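Side-chain contacts in Exo beta-1,2-glucooligosaccharide sophorohydrolase (non-reducing end) (Parabacteroides distasonis ATCC 8503, PDB 5Z06), which hydrolyses linear beta-1,2-glucan and beta-1,2-glucooligosaccharides of four or more units, releasing sophorose from the non-reducing end: residues P233-R238 with N242-F247; Y223-F226 with T230-P233; K258-D263 with N267-S272; E202-I207 with F641-Y646. All coordinates share one frame; numbering follows the deposited sequence.

Contact 1. Residues P233-R238 with N242-F247; sequences PVAVRR and NRYTDF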
loop_
_atom_site.group_PDB
_atom_site.type_symbol
_atom_site.label_atom_id
_atom_site.label_comp_id
_atom_site.label_asym_id
_atom_site.label_seq_id
_atom_site.Cartn_x
_atom_site.Cartn_y
_atom_site.Cartn_z
ATOM N N PRO A 233 0.208 -27.305 4.394
ATOM C CA PRO A 233 -0.131 -25.930 4.739
ATOM C C PRO A 233 0.759 -24.987 3.930
ATOM O O PRO A 233 1.969 -25.068 4.018
ATOM C CB PRO A 233 0.171 -25.873 6.243
ATOM C CG PRO A 233 1.297 -26.834 6.437
ATOM C CD PRO A 233 1.190 -27.873 5.346
ATOM N N VAL A 234 0.166 -24.139 3.098
ATOM C CA VAL A 234 0.956 -23.267 2.223
ATOM C C VAL A 234 1.030 -21.822 2.662
ATOM O O VAL A 234 1.941 -21.116 2.240
ATOM C CB VAL A 234 0.512 -23.313 0.758
ATOM C CG1 VAL A 234 0.897 -24.655 0.158
ATOM C CG2 VAL A 234 -0.974 -22.996 0.602
ATOM N N ALA A 235 0.093 -21.375 3.486
ATOM C CA ALA A 235 0.066 -19.977 3.888
ATOM C C ALA A 235 -0.811 -19.774 5.088
ATOM O O ALA A 235 -1.647 -20.621 5.419
ATOM C CB ALA A 235 -0.443 -19.093 2.743
ATOM N N VAL A 236 -0.616 -18.628 5.729
ATOM C CA VAL A 236 -1.538 -18.155 6.738
ATOM C C VAL A 236 -1.990 -16.777 6.326
ATOM O O VAL A 236 -1.244 -16.017 5.702
ATOM C CB VAL A 236 -0.966 -18.081 8.169
ATOM C CG1 VAL A 236 -0.675 -19.470 8.693
ATOM C CG2 VAL A 236 0.274 -17.189 8.269
ATOM N N ARG A 237 -3.229 -16.471 6.669
ATOM C CA ARG A 237 -3.738 -15.161 6.445
ATOM C C ARG A 237 -4.383 -14.680 7.717
ATOM O O ARG A 237 -5.245 -15.339 8.293
ATOM C CB ARG A 237 -4.701 -15.160 5.251
ATOM C CG ARG A 237 -3.989 -15.218 3.910
ATOM C CD ARG A 237 -3.243 -13.921 3.634
ATOM N NE ARG A 237 -2.528 -13.911 2.363
ATOM C CZ ARG A 237 -1.277 -14.340 2.163
ATOM N NH1 ARG A 237 -0.551 -14.886 3.141
ATOM N NH2 ARG A 237 -0.755 -14.257 0.951
ATOM N N ARG A 238 -3.952 -13.510 8.138
ATOM C CA ARG A 238 -4.521 -12.839 9.265
ATOM C C ARG A 238 -5.987 -12.497 8.967
ATOM O O ARG A 238 -6.353 -12.360 7.794
ATOM C CB ARG A 238 -3.728 -11.569 9.533
ATOM C CG ARG A 238 -2.309 -11.798 10.001
ATOM C CD ARG A 238 -2.317 -12.215 11.447
ATOM N NE ARG A 238 -1.016 -12.670 11.908
ATOM C CZ ARG A 238 -0.746 -13.047 13.161
ATOM N NH1 ARG A 238 -1.682 -12.993 14.101
ATOM N NH2 ARG A 238 0.482 -13.475 13.485
ATOM N N ASN A 242 -9.500 -11.883 4.131
ATOM C CA ASN A 242 -10.351 -13.053 3.840
ATOM C C ASN A 242 -10.094 -13.642 2.452
ATOM O O ASN A 242 -11.012 -14.067 1.726
ATOM C CB ASN A 242 -11.829 -12.680 3.949
ATOM C CG ASN A 242 -12.209 -12.237 5.341
ATOM O OD1 ASN A 242 -11.710 -12.762 6.354
ATOM N ND2 ASN A 242 -13.087 -11.251 5.404
ATOM N N ARG A 243 -8.823 -13.710 2.111
ATOM C CA ARG A 243 -8.434 -13.912 0.762
ATOM C C ARG A 243 -7.031 -14.416 0.745
ATOM O O ARG A 243 -6.225 -13.968 1.544
ATOM C CB ARG A 243 -8.454 -12.568 0.069
ATOM C CG ARG A 243 -9.026 -12.701 -1.274
ATOM C CD ARG A 243 -8.927 -11.409 -2.056
ATOM N NE ARG A 243 -10.212 -11.243 -2.674
ATOM C CZ ARG A 243 -10.711 -12.025 -3.622
ATOM N NH1 ARG A 243 -10.013 -13.012 -4.165
ATOM N NH2 ARG A 243 -11.920 -11.769 -4.064
ATOM N N TYR A 244 -6.723 -15.317 -0.172
ATOM C CA TYR A 244 -5.363 -15.767 -0.318
ATOM C C TYR A 244 -5.026 -15.931 -1.784
ATOM O O TYR A 244 -5.815 -16.490 -2.553
ATOM C CB TYR A 244 -5.132 -17.063 0.453
ATOM C CG TYR A 244 -3.805 -17.664 0.120
ATOM C CD1 TYR A 244 -2.629 -16.993 0.444
ATOM C CD2 TYR A 244 -3.717 -18.873 -0.562
ATOM C CE1 TYR A 244 -1.392 -17.514 0.116
ATOM C CE2 TYR A 244 -2.488 -19.416 -0.876
ATOM C CZ TYR A 244 -1.337 -18.737 -0.543
ATOM O OH TYR A 244 -0.143 -19.290 -0.874
ATOM N N THR A 245 -3.857 -15.410 -2.146
ATOM C CA THR A 245 -3.347 -15.460 -3.480
ATOM C C THR A 245 -2.208 -16.462 -3.522
ATOM O O THR A 245 -1.134 -16.233 -2.966
ATOM C CB THR A 245 -2.910 -14.062 -3.926
ATOM O OG1 THR A 245 -4.083 -13.263 -4.134
ATOM C CG2 THR A 245 -2.113 -14.128 -5.214
ATOM N N ASP A 246 -2.455 -17.580 -4.193
ATOM C CA ASP A 246 -1.479 -18.615 -4.282
ATOM C C ASP A 246 -0.793 -18.483 -5.605
ATOM O O ASP A 246 -1.345 -18.869 -6.639
ATOM C CB ASP A 246 -2.101 -19.995 -4.184
ATOM C CG ASP A 246 -1.065 -21.065 -3.919
ATOM O OD1 ASP A 246 -0.125 -20.809 -3.128
ATOM O OD2 ASP A 246 -1.183 -22.159 -4.506
ATOM N N PHE A 247 0.421 -17.959 -5.569
ATOM C CA PHE A 247 1.180 -17.811 -6.772
ATOM C C PHE A 247 1.892 -19.122 -7.084
ATOM O O PHE A 247 2.916 -19.413 -6.503
ATOM C CB PHE A 247 2.176 -16.661 -6.666
ATOM C CG PHE A 247 2.718 -16.262 -7.992
ATOM C CD1 PHE A 247 3.841 -16.886 -8.513
ATOM C CD2 PHE A 247 2.060 -15.321 -8.751
ATOM C CE1 PHE A 247 4.334 -16.522 -9.752
ATOM C CE2 PHE A 247 2.524 -14.976 -9.997
ATOM C CZ PHE A 247 3.673 -15.566 -10.501
#
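The side chains of R237 and Y244 cross at about a right angle, the tyrosine turning the edge of its ring toward the flat of the guanidinium. Y244 CD1 stands over one face of that group, 3.4 Å from R237 CZ, with the two planes 77° apart; seen from the tyrosine, R237 NE and NH2 lie at the ring's edge, near its plane, so this is not a cation-pi stack. R237 gets there by a bend at chi2 (-69°), which folds the chain back beside its own strand, where NH1 donates to V236 O at 2.9 Å. NH2 is engaged elsewhere, in a salt bridge with E645, and R237 CG passes 3.5 Å from R243 O. Strands 232-237 and 243-247 belong to the two facing sheets of a beta sandwich whose strand order is that of a fibronectin type III domain, and here they meet across its edge. Further along the ring, A235 CB presses obliquely on Y244 CE1 at 3.2 Å, a tight fit, and V234 CG2 reaches Y244 CE2 at 4.2 Å. Both V234 and A235 face I222 in a classic beta bulge, and both point at the tyrosine. With a serine at R237, E645 is likely to lose its charged partner and the CD1 edge of Y244 the flat group that covers it. At its tip the tyrosine is pinned: Y244 OH donates to D246 OD1 at 2.7 Å on the anti side, while D246 OD2 serves R224 and Y257.

Contact 2. Residues Y223-F226 with T230-P233; sequences YRSF and TYQP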
loop_
_atom_site.group_PDB
_atom_site.type_symbol
_atom_site.label_atom_id
_atom_site.label_comp_id
_atom_site.label_asym_id
_atom_site.label_seq_id
_atom_site.Cartn_x
_atom_site.Cartn_y
_atom_site.Cartn_z
ATOM N N TYR A 223 -4.475 -24.571 3.187
ATOM C CA TYR A 223 -3.927 -25.874 2.771
ATOM C C TYR A 223 -4.119 -26.071 1.289
ATOM O O TYR A 223 -5.149 -25.726 0.739
ATOM C CB TYR A 223 -4.616 -27.030 3.503
ATOM C CG TYR A 223 -4.288 -27.061 4.969
ATOM C CD1 TYR A 223 -5.024 -26.296 5.866
ATOM C CD2 TYR A 223 -3.218 -27.820 5.457
ATOM C CE1 TYR A 223 -4.723 -26.291 7.210
ATOM C CE2 TYR A 223 -2.909 -27.827 6.807
ATOM C CZ TYR A 223 -3.671 -27.061 7.679
ATOM O OH TYR A 223 -3.381 -27.040 9.016
ATOM N N ARG A 224 -3.111 -26.633 0.654
ATOM C CA ARG A 224 -3.136 -26.862 -0.768
ATOM C C ARG A 224 -2.845 -28.318 -1.095
ATOM O O ARG A 224 -2.024 -28.960 -0.452
ATOM C CB ARG A 224 -2.107 -25.986 -1.456
ATOM C CG ARG A 224 -2.196 -26.059 -2.974
ATOM C CD ARG A 224 -1.154 -25.168 -3.582
ATOM N NE ARG A 224 0.196 -25.594 -3.254
ATOM C CZ ARG A 224 1.294 -24.849 -3.412
ATOM N NH1 ARG A 224 1.232 -23.608 -3.883
ATOM N NH2 ARG A 224 2.474 -25.346 -3.100
ATOM N N SER A 225 -3.523 -28.819 -2.110
ATOM C CA SER A 225 -3.228 -30.126 -2.656
ATOM C C SER A 225 -3.095 -29.995 -4.159
ATOM O O SER A 225 -3.848 -29.256 -4.793
ATOM C CB SER A 225 -4.332 -31.105 -2.300
ATOM O OG SER A 225 -3.990 -32.389 -2.771
ATOM N N PHE A 226 -2.113 -30.686 -4.719
ATOM C CA PHE A 226 -2.011 -30.850 -6.166
ATOM C C PHE A 226 -2.692 -32.108 -6.685
ATOM O O PHE A 226 -2.867 -32.238 -7.891
ATOM C CB PHE A 226 -0.559 -30.816 -6.606
ATOM C CG PHE A 226 0.098 -29.496 -6.382
ATOM C CD1 PHE A 226 -0.483 -28.317 -6.859
ATOM C CD2 PHE A 226 1.315 -29.416 -5.719
ATOM C CE1 PHE A 226 0.129 -27.090 -6.664
ATOM C CE2 PHE A 226 1.937 -28.190 -5.529
ATOM C CZ PHE A 226 1.340 -27.023 -6.004
ATOM N N THR A 230 -3.545 -35.460 -0.554
ATOM C CA THR A 230 -2.633 -34.973 0.466
ATOM C C THR A 230 -2.538 -33.439 0.404
ATOM O O THR A 230 -2.233 -32.861 -0.654
ATOM C CB THR A 230 -1.239 -35.574 0.281
ATOM O OG1 THR A 230 -1.361 -36.991 0.081
ATOM C CG2 THR A 230 -0.369 -35.295 1.509
ATOM N N TYR A 231 -2.806 -32.792 1.534
ATOM C CA TYR A 231 -2.706 -31.346 1.632
ATOM C C TYR A 231 -1.493 -30.968 2.462
ATOM O O TYR A 231 -1.148 -31.671 3.399
ATOM C CB TYR A 231 -3.978 -30.765 2.229
ATOM C CG TYR A 231 -5.169 -30.812 1.286
ATOM C CD1 TYR A 231 -5.848 -32.010 1.046
ATOM C CD2 TYR A 231 -5.622 -29.656 0.634
ATOM C CE1 TYR A 231 -6.934 -32.060 0.178
ATOM C CE2 TYR A 231 -6.709 -29.698 -0.227
ATOM C CZ TYR A 231 -7.361 -30.901 -0.452
ATOM O OH TYR A 231 -8.436 -30.950 -1.299
ATOM N N GLN A 232 -0.822 -29.888 2.070
ATOM C CA GLN A 232 0.224 -29.263 2.872
ATOM C C GLN A 232 -0.207 -27.815 3.214
ATOM O O GLN A 232 -0.909 -27.168 2.424
ATOM C CB GLN A 232 1.571 -29.285 2.124
ATOM C CG GLN A 232 2.220 -30.669 2.027
ATOM C CD GLN A 232 2.668 -31.231 3.382
ATOM O OE1 GLN A 232 1.944 -32.002 4.017
ATOM N NE2 GLN A 232 3.861 -30.843 3.826
ATOM N N PRO A 233 0.208 -27.305 4.394
ATOM C CA PRO A 233 -0.131 -25.930 4.739
ATOM C C PRO A 233 0.759 -24.987 3.930
ATOM O O PRO A 233 1.969 -25.068 4.018
ATOM C CB PRO A 233 0.171 -25.873 6.243
ATOM C CG PRO A 233 1.297 -26.834 6.437
ATOM C CD PRO A 233 1.190 -27.873 5.346
#
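Y231 lays its ring against S225 beside the ladder of a beta hairpin, formed by strands 219-225 and 232-237 at one side of the four-stranded sheet of a fibronectin type III-like sandwich. Two backbone bonds zip the hairpin, R224 N to Q232 O and Q232 N to R224 O, both 2.9 Å. Starting at its root, Y231 CB sits 4.0 Å from Y223 CB. With CG anti to the carbonyl carbon (chi1 -72°), the ring swings across the neighbouring strand. There Y231 CD2 meets the backbone, 3.5 Å from R224 C, with Y223 C at the ring's edge, and S225 CB stands almost exactly over the centre of the Y231 ring, a CH-pi contact 3.3 Å from the centroid and 7° off the normal. K258 makes a cation-pi contact on the opposite face, so the ring is sandwiched between a methylene and an ammonium group. The tip, OH, makes a weak hydrogen bond to T274. Shrinking Y231 to a valine would probably open a gap over S225 CB and leave the ammonium of K258 without its aromatic partner. Nearer P233 the same strands pack Y223 CE2 on P233 CB at 3.7 Å, while Y223 OH bonds to E268. Toward the turn, S225 OG accepts from D227 N and donates to T230 O at 2.8 Å, arriving from above the carbonyl plane.

Contact 3. Residues K258-D263 with N267-S272; sequences KVTAVD and NESNDS
N267-S272 doubles back along strand 254-262 and, with S269 and S272, edges that strand before strand 275-278 takes over. The turn is closed by D263 and N267: D263 OD2 offers its syn lone pair to N267 ND2 at 2.8 Å, with carboxylate and amide planes 80° apart, while D263 OD1 takes N267 N at 3.0 Å from above the carboxylate plane. D263 N returns a bond to N267 O. Beyond it the two serines do the work of backbone carbonyls. Each sets OG between its backbone N and carbonyl carbon (chi1 76° in S269, 59° in S272), so that one residue both donates and accepts: S269 N bonds to A261 O and S269 OG receives A261 N at 2.8 Å; S272 N bonds to V259 O and S272 OG receives V259 N at 2.7 Å. This lies in the connection between the last two strands of a fibronectin type III-like sandwich. E268 reaches across T260 and pairs through OE1 with R221. At the far end K258 bends at chi3 and brings NZ to D271 OD2 at 3.0 Å, a salt bridge made from above the carboxylate plane.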
loop_
_atom_site.group_PDB
_atom_site.type_symbol
_atom_site.label_atom_id
_atom_site.label_comp_id
_atom_site.label_asym_id
_atom_site.label_seq_id
_atom_site.Cartn_x
_atom_site.Cartn_y
_atom_site.Cartn_z
ATOM N N LYS A 258 -8.098 -25.634 0.854
ATOM C CA LYS A 258 -8.847 -25.930 2.036
ATOM C C LYS A 258 -8.340 -24.922 3.041
ATOM O O LYS A 258 -7.125 -24.710 3.157
ATOM C CB LYS A 258 -8.473 -27.331 2.486
ATOM C CG LYS A 258 -9.582 -28.181 3.044
ATOM C CD LYS A 258 -9.160 -29.653 3.050
ATOM C CE LYS A 258 -7.814 -29.844 3.751
ATOM N NZ LYS A 258 -7.561 -31.254 4.137
ATOM N N VAL A 259 -9.251 -24.308 3.775
ATOM C CA VAL A 259 -8.856 -23.295 4.733
ATOM C C VAL A 259 -9.409 -23.645 6.106
ATOM O O VAL A 259 -10.569 -24.041 6.238
ATOM C CB VAL A 259 -9.353 -21.923 4.269
ATOM C CG1 VAL A 259 -9.015 -20.840 5.290
ATOM C CG2 VAL A 259 -8.750 -21.601 2.910
ATOM N N THR A 260 -8.577 -23.477 7.125
ATOM C CA THR A 260 -9.015 -23.615 8.515
ATOM C C THR A 260 -8.821 -22.282 9.227
ATOM O O THR A 260 -8.059 -21.447 8.759
ATOM C CB THR A 260 -8.201 -24.701 9.259
ATOM O OG1 THR A 260 -6.832 -24.312 9.332
ATOM C CG2 THR A 260 -8.286 -26.053 8.555
ATOM N N ALA A 261 -9.533 -22.099 10.343
ATOM C CA ALA A 261 -9.309 -20.988 11.277
ATOM C C ALA A 261 -8.515 -21.478 12.478
ATOM O O ALA A 261 -8.797 -22.538 13.029
ATOM C CB ALA A 261 -10.627 -20.394 11.734
ATOM N N VAL A 262 -7.526 -20.694 12.884
ATOM C CA VAL A 262 -6.635 -21.037 13.980
ATOM C C VAL A 262 -6.801 -19.957 15.038
ATOM O O VAL A 262 -6.736 -18.775 14.718
ATOM C CB VAL A 262 -5.179 -21.096 13.501
ATOM C CG1 VAL A 262 -4.219 -21.441 14.634
ATOM C CG2 VAL A 262 -5.048 -22.107 12.373
ATOM N N ASP A 263 -7.038 -20.361 16.289
ATOM C CA ASP A 263 -7.158 -19.409 17.397
ATOM C C ASP A 263 -5.788 -19.155 17.997
ATOM O O ASP A 263 -4.805 -19.790 17.599
ATOM C CB ASP A 263 -8.193 -19.880 18.446
ATOM C CG ASP A 263 -7.755 -21.117 19.250
ATOM O OD1 ASP A 263 -6.551 -21.381 19.418
ATOM O OD2 ASP A 263 -8.662 -21.826 19.730
ATOM N N ASN A 267 -5.365 -23.852 18.303
ATOM C CA ASN A 267 -6.344 -24.872 17.940
ATOM C C ASN A 267 -6.790 -24.550 16.536
ATOM O O ASN A 267 -6.785 -23.394 16.132
ATOM C CB ASN A 267 -7.566 -24.860 18.855
ATOM C CG ASN A 267 -7.198 -24.998 20.315
ATOM O OD1 ASN A 267 -6.483 -25.928 20.707
ATOM N ND2 ASN A 267 -7.659 -24.056 21.123
ATOM N N GLU A 268 -7.203 -25.582 15.822
ATOM C CA GLU A 268 -7.547 -25.467 14.429
ATOM C C GLU A 268 -8.991 -25.878 14.233
ATOM O O GLU A 268 -9.418 -26.914 14.716
ATOM C CB GLU A 268 -6.603 -26.349 13.611
ATOM C CG GLU A 268 -6.719 -26.197 12.101
ATOM C CD GLU A 268 -5.397 -26.371 11.358
ATOM O OE1 GLU A 268 -4.380 -26.829 11.925
ATOM O OE2 GLU A 268 -5.363 -26.018 10.177
ATOM N N SER A 269 -9.743 -25.060 13.507
ATOM C CA SER A 269 -11.080 -25.420 13.101
ATOM C C SER A 269 -11.062 -26.674 12.254
ATOM O O SER A 269 -10.006 -27.175 11.831
ATOM C CB SER A 269 -11.711 -24.314 12.256
ATOM O OG SER A 269 -11.168 -24.327 10.941
ATOM N N ASN A 270 -12.258 -27.150 11.968
ATOM C CA ASN A 270 -12.418 -28.133 10.918
ATOM C C ASN A 270 -12.076 -27.488 9.566
ATOM O O ASN A 270 -11.874 -26.276 9.471
ATOM C CB ASN A 270 -13.830 -28.746 10.931
ATOM C CG ASN A 270 -14.925 -27.735 10.682
ATOM O OD1 ASN A 270 -14.815 -26.573 11.071
ATOM N ND2 ASN A 270 -16.000 -28.176 10.040
ATOM N N ASP A 271 -11.993 -28.330 8.544
ATOM C CA ASP A 271 -11.743 -27.893 7.181
ATOM C C ASP A 271 -12.927 -27.141 6.599
ATOM O O ASP A 271 -14.081 -27.477 6.872
ATOM C CB ASP A 271 -11.473 -29.097 6.277
ATOM C CG ASP A 271 -10.147 -29.733 6.538
ATOM O OD1 ASP A 271 -9.363 -29.195 7.343
ATOM O OD2 ASP A 271 -9.875 -30.781 5.924
ATOM N N SER A 272 -12.630 -26.142 5.772
ATOM C CA SER A 272 -13.624 -25.567 4.873
ATOM C C SER A 272 -13.965 -26.620 3.817
ATOM O O SER A 272 -13.288 -27.644 3.727
ATOM C CB SER A 272 -13.054 -24.314 4.183
ATOM O OG SER A 272 -11.889 -24.634 3.438
#

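Contact 4. Residues E202-I207 with F641-Y646; sequences ERHIDI and FLWGEY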
loop_
_atom_site.group_PDB
_atom_site.type_symbol
_atom_site.label_atom_id
_atom_site.label_comp_id
_atom_site.label_asym_id
_atom_site.label_seq_id
_atom_site.Cartn_x
_atom_site.Cartn_y
_atom_site.Cartn_z
ATOM N N GLU A 202 -3.333 -17.078 -14.691
ATOM C CA GLU A 202 -2.266 -17.765 -15.394
ATOM C C GLU A 202 -1.215 -18.354 -14.473
ATOM O O GLU A 202 -0.739 -19.490 -14.668
ATOM C CB GLU A 202 -1.622 -16.822 -16.382
ATOM C CG GLU A 202 -0.571 -17.514 -17.240
ATOM C CD GLU A 202 0.098 -16.574 -18.171
ATOM O OE1 GLU A 202 1.288 -16.322 -17.959
ATOM O OE2 GLU A 202 -0.555 -16.085 -19.101
ATOM N N ARG A 203 -0.823 -17.567 -13.491
ATOM C CA ARG A 203 0.255 -17.940 -12.586
ATOM C C ARG A 203 -0.216 -18.087 -11.165
ATOM O O ARG A 203 0.582 -18.424 -10.273
ATOM C CB ARG A 203 1.344 -16.882 -12.647
ATOM C CG ARG A 203 1.804 -16.560 -14.050
ATOM C CD ARG A 203 2.401 -17.772 -14.706
ATOM N NE ARG A 203 2.884 -17.437 -16.035
ATOM C CZ ARG A 203 3.937 -17.983 -16.620
ATOM N NH1 ARG A 203 4.646 -18.916 -16.001
ATOM N NH2 ARG A 203 4.281 -17.604 -17.838
ATOM N N HIS A 204 -1.505 -17.867 -10.929
ATOM C CA HIS A 204 -1.976 -17.909 -9.575
ATOM C C HIS A 204 -3.413 -18.286 -9.490
ATOM O O HIS A 204 -4.132 -18.197 -10.474
ATOM C CB HIS A 204 -1.745 -16.578 -8.878
ATOM C CG HIS A 204 -2.808 -15.584 -9.143
ATOM N ND1 HIS A 204 -2.884 -14.887 -10.325
ATOM C CD2 HIS A 204 -3.853 -15.178 -8.385
ATOM C CE1 HIS A 204 -3.936 -14.092 -10.281
ATOM N NE2 HIS A 204 -4.541 -14.251 -9.118
ATOM N N ILE A 205 -3.786 -18.718 -8.287
ATOM C CA ILE A 205 -5.144 -18.999 -7.932
ATOM C C ILE A 205 -5.479 -18.150 -6.730
ATOM O O ILE A 205 -4.745 -18.113 -5.750
ATOM C CB ILE A 205 -5.372 -20.481 -7.610
ATOM C CG1 ILE A 205 -4.965 -21.310 -8.824
ATOM C CG2 ILE A 205 -6.837 -20.703 -7.216
ATOM C CD1 ILE A 205 -4.983 -22.803 -8.611
ATOM N N ASP A 206 -6.597 -17.461 -6.833
ATOM C CA ASP A 206 -7.125 -16.680 -5.741
ATOM C C ASP A 206 -8.193 -17.479 -5.070
ATOM O O ASP A 206 -9.121 -17.941 -5.736
ATOM C CB ASP A 206 -7.738 -15.389 -6.275
ATOM C CG ASP A 206 -6.699 -14.367 -6.616
ATOM O OD1 ASP A 206 -5.727 -14.274 -5.839
ATOM O OD2 ASP A 206 -6.868 -13.651 -7.634
ATOM N N ILE A 207 -8.080 -17.624 -3.758
ATOM C CA ILE A 207 -9.177 -18.155 -2.982
ATOM C C ILE A 207 -9.702 -17.062 -2.080
ATOM O O ILE A 207 -8.988 -16.127 -1.737
ATOM C CB ILE A 207 -8.821 -19.458 -2.220
ATOM C CG1 ILE A 207 -7.841 -19.209 -1.079
ATOM C CG2 ILE A 207 -8.303 -20.503 -3.213
ATOM C CD1 ILE A 207 -7.449 -20.462 -0.294
ATOM N N PHE A 641 6.348 -12.873 -5.352
ATOM C CA PHE A 641 6.375 -11.910 -4.246
ATOM C C PHE A 641 5.568 -10.665 -4.486
ATOM O O PHE A 641 5.155 -10.049 -3.535
ATOM C CB PHE A 641 7.812 -11.501 -3.898
ATOM C CG PHE A 641 8.506 -10.710 -4.967
ATOM C CD1 PHE A 641 8.403 -9.327 -5.003
ATOM C CD2 PHE A 641 9.301 -11.343 -5.906
ATOM C CE1 PHE A 641 9.057 -8.595 -5.965
ATOM C CE2 PHE A 641 9.940 -10.614 -6.896
ATOM C CZ PHE A 641 9.821 -9.238 -6.915
ATOM N N LEU A 642 5.365 -10.274 -5.740
ATOM C CA LEU A 642 4.781 -8.975 -6.055
ATOM C C LEU A 642 3.272 -8.990 -6.301
ATOM O O LEU A 642 2.633 -7.952 -6.195
ATOM C CB LEU A 642 5.490 -8.368 -7.260
ATOM C CG LEU A 642 5.262 -6.895 -7.558
ATOM C CD1 LEU A 642 5.622 -6.071 -6.342
ATOM C CD2 LEU A 642 6.132 -6.466 -8.724
ATOM N N TRP A 643 2.703 -10.145 -6.650
ATOM C CA TRP A 643 1.264 -10.245 -6.918
ATOM C C TRP A 643 0.543 -10.750 -5.685
ATOM O O TRP A 643 0.900 -11.761 -5.133
ATOM C CB TRP A 643 0.988 -11.178 -8.063
ATOM C CG TRP A 643 -0.440 -11.303 -8.346
ATOM C CD1 TRP A 643 -1.221 -12.364 -8.067
ATOM C CD2 TRP A 643 -1.274 -10.332 -8.978
ATOM N NE1 TRP A 643 -2.509 -12.127 -8.474
ATOM C CE2 TRP A 643 -2.570 -10.888 -9.055
ATOM C CE3 TRP A 643 -1.052 -9.057 -9.512
ATOM C CZ2 TRP A 643 -3.649 -10.214 -9.635
ATOM C CZ3 TRP A 643 -2.130 -8.369 -10.092
ATOM C CH2 TRP A 643 -3.418 -8.961 -10.148
ATOM N N GLY A 644 -0.476 -10.034 -5.271
ATOM C CA GLY A 644 -1.184 -10.337 -4.063
ATOM C C GLY A 644 -2.685 -10.231 -4.278
ATOM O O GLY A 644 -3.167 -10.069 -5.417
ATOM N N GLU A 645 -3.385 -10.223 -3.149
ATOM C CA GLU A 645 -4.834 -10.376 -3.083
ATOM C C GLU A 645 -5.551 -9.153 -3.588
ATOM O O GLU A 645 -6.696 -9.260 -4.068
ATOM C CB GLU A 645 -5.265 -10.645 -1.638
ATOM C CG GLU A 645 -4.836 -12.004 -1.100
ATOM C CD GLU A 645 -3.379 -12.103 -0.703
ATOM O OE1 GLU A 645 -2.666 -11.090 -0.676
ATOM O OE2 GLU A 645 -2.958 -13.214 -0.385
ATOM N N TYR A 646 -4.896 -7.988 -3.455
ATOM C CA TYR A 646 -5.476 -6.734 -3.887
ATOM C C TYR A 646 -4.714 -6.108 -5.046
ATOM O O TYR A 646 -4.747 -4.906 -5.233
ATOM C CB TYR A 646 -5.618 -5.777 -2.719
ATOM C CG TYR A 646 -6.635 -6.175 -1.669
ATOM C CD1 TYR A 646 -7.796 -6.886 -1.986
ATOM C CD2 TYR A 646 -6.450 -5.821 -0.359
ATOM C CE1 TYR A 646 -8.695 -7.236 -1.006
ATOM C CE2 TYR A 646 -7.364 -6.152 0.613
ATOM C CZ TYR A 646 -8.477 -6.853 0.277
ATOM O OH TYR A 646 -9.355 -7.172 1.258
HETATM O O HOH W 1 -4.894 -11.758 -6.818
#
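W643 drives the NE1 edge of its indole into the face of H204, and that is where the contact is tight. NE1 lies over the centre of the imidazole, 2.9 Å above its plane, within 3.0 Å of both H204 CE1 and H204 NE2. The pair is edge-to-face, the five-membered rings' centroids 4.0 Å apart and their planes at 59°. A CG anti to the backbone N (chi1 180°) extends the tryptophan away from its own strand toward the histidine. M290 and A294 of helix 284-297 also pack on the indole. The imidazole is held by its edge: H204 NE2 donates to D206 OD2 at 2.8 Å in the ring plane, though the carboxylate is met from above its own plane, and ND1 bonds to Y635 OH.

The other half is loosely knit. D206 and G644 do not touch; a water fills in between them, 2.8 Å from G644 O, with a weaker bond to D206 OD1. D206 also takes T245 OG1 and a salt bridge from R297. Strand 204-210 belongs to the fibronectin type III-like sandwich and W643 to the glycoamylase-like part, so the ring pair is a buried joint between the two, more than 430 residues apart in sequence. NE2 carries the proton given to D206 OD2 and ND1 is paired with Y635 OH, so both ring nitrogens are engaged at the rim, and the polar N-H edge of W643 is left to lie over the imidazole face between these two bonds.

Contacts 1, 2 and 3 all lie in the same sandwich, and contact 4 ties that sandwich to the helical part of the enzyme. Contacts 1 and 4 are buried: in each an aromatic edge meets the face of a flat, nitrogen-bearing group, and the polar atoms around it are paired from outside the segments. Contact 2 is a surface hairpin and contact 3 partly buried; both depend mainly on hydrogen bonds along strand edges, backbone to backbone in the hairpin and largely through serine hydroxyls in the loop. They sit on neighbouring strands, 219-225 and 254-262. Contacts 1 and 2 share P233 and strand 232-237. V259 against I207 is the apolar touch between contacts 3 and 4.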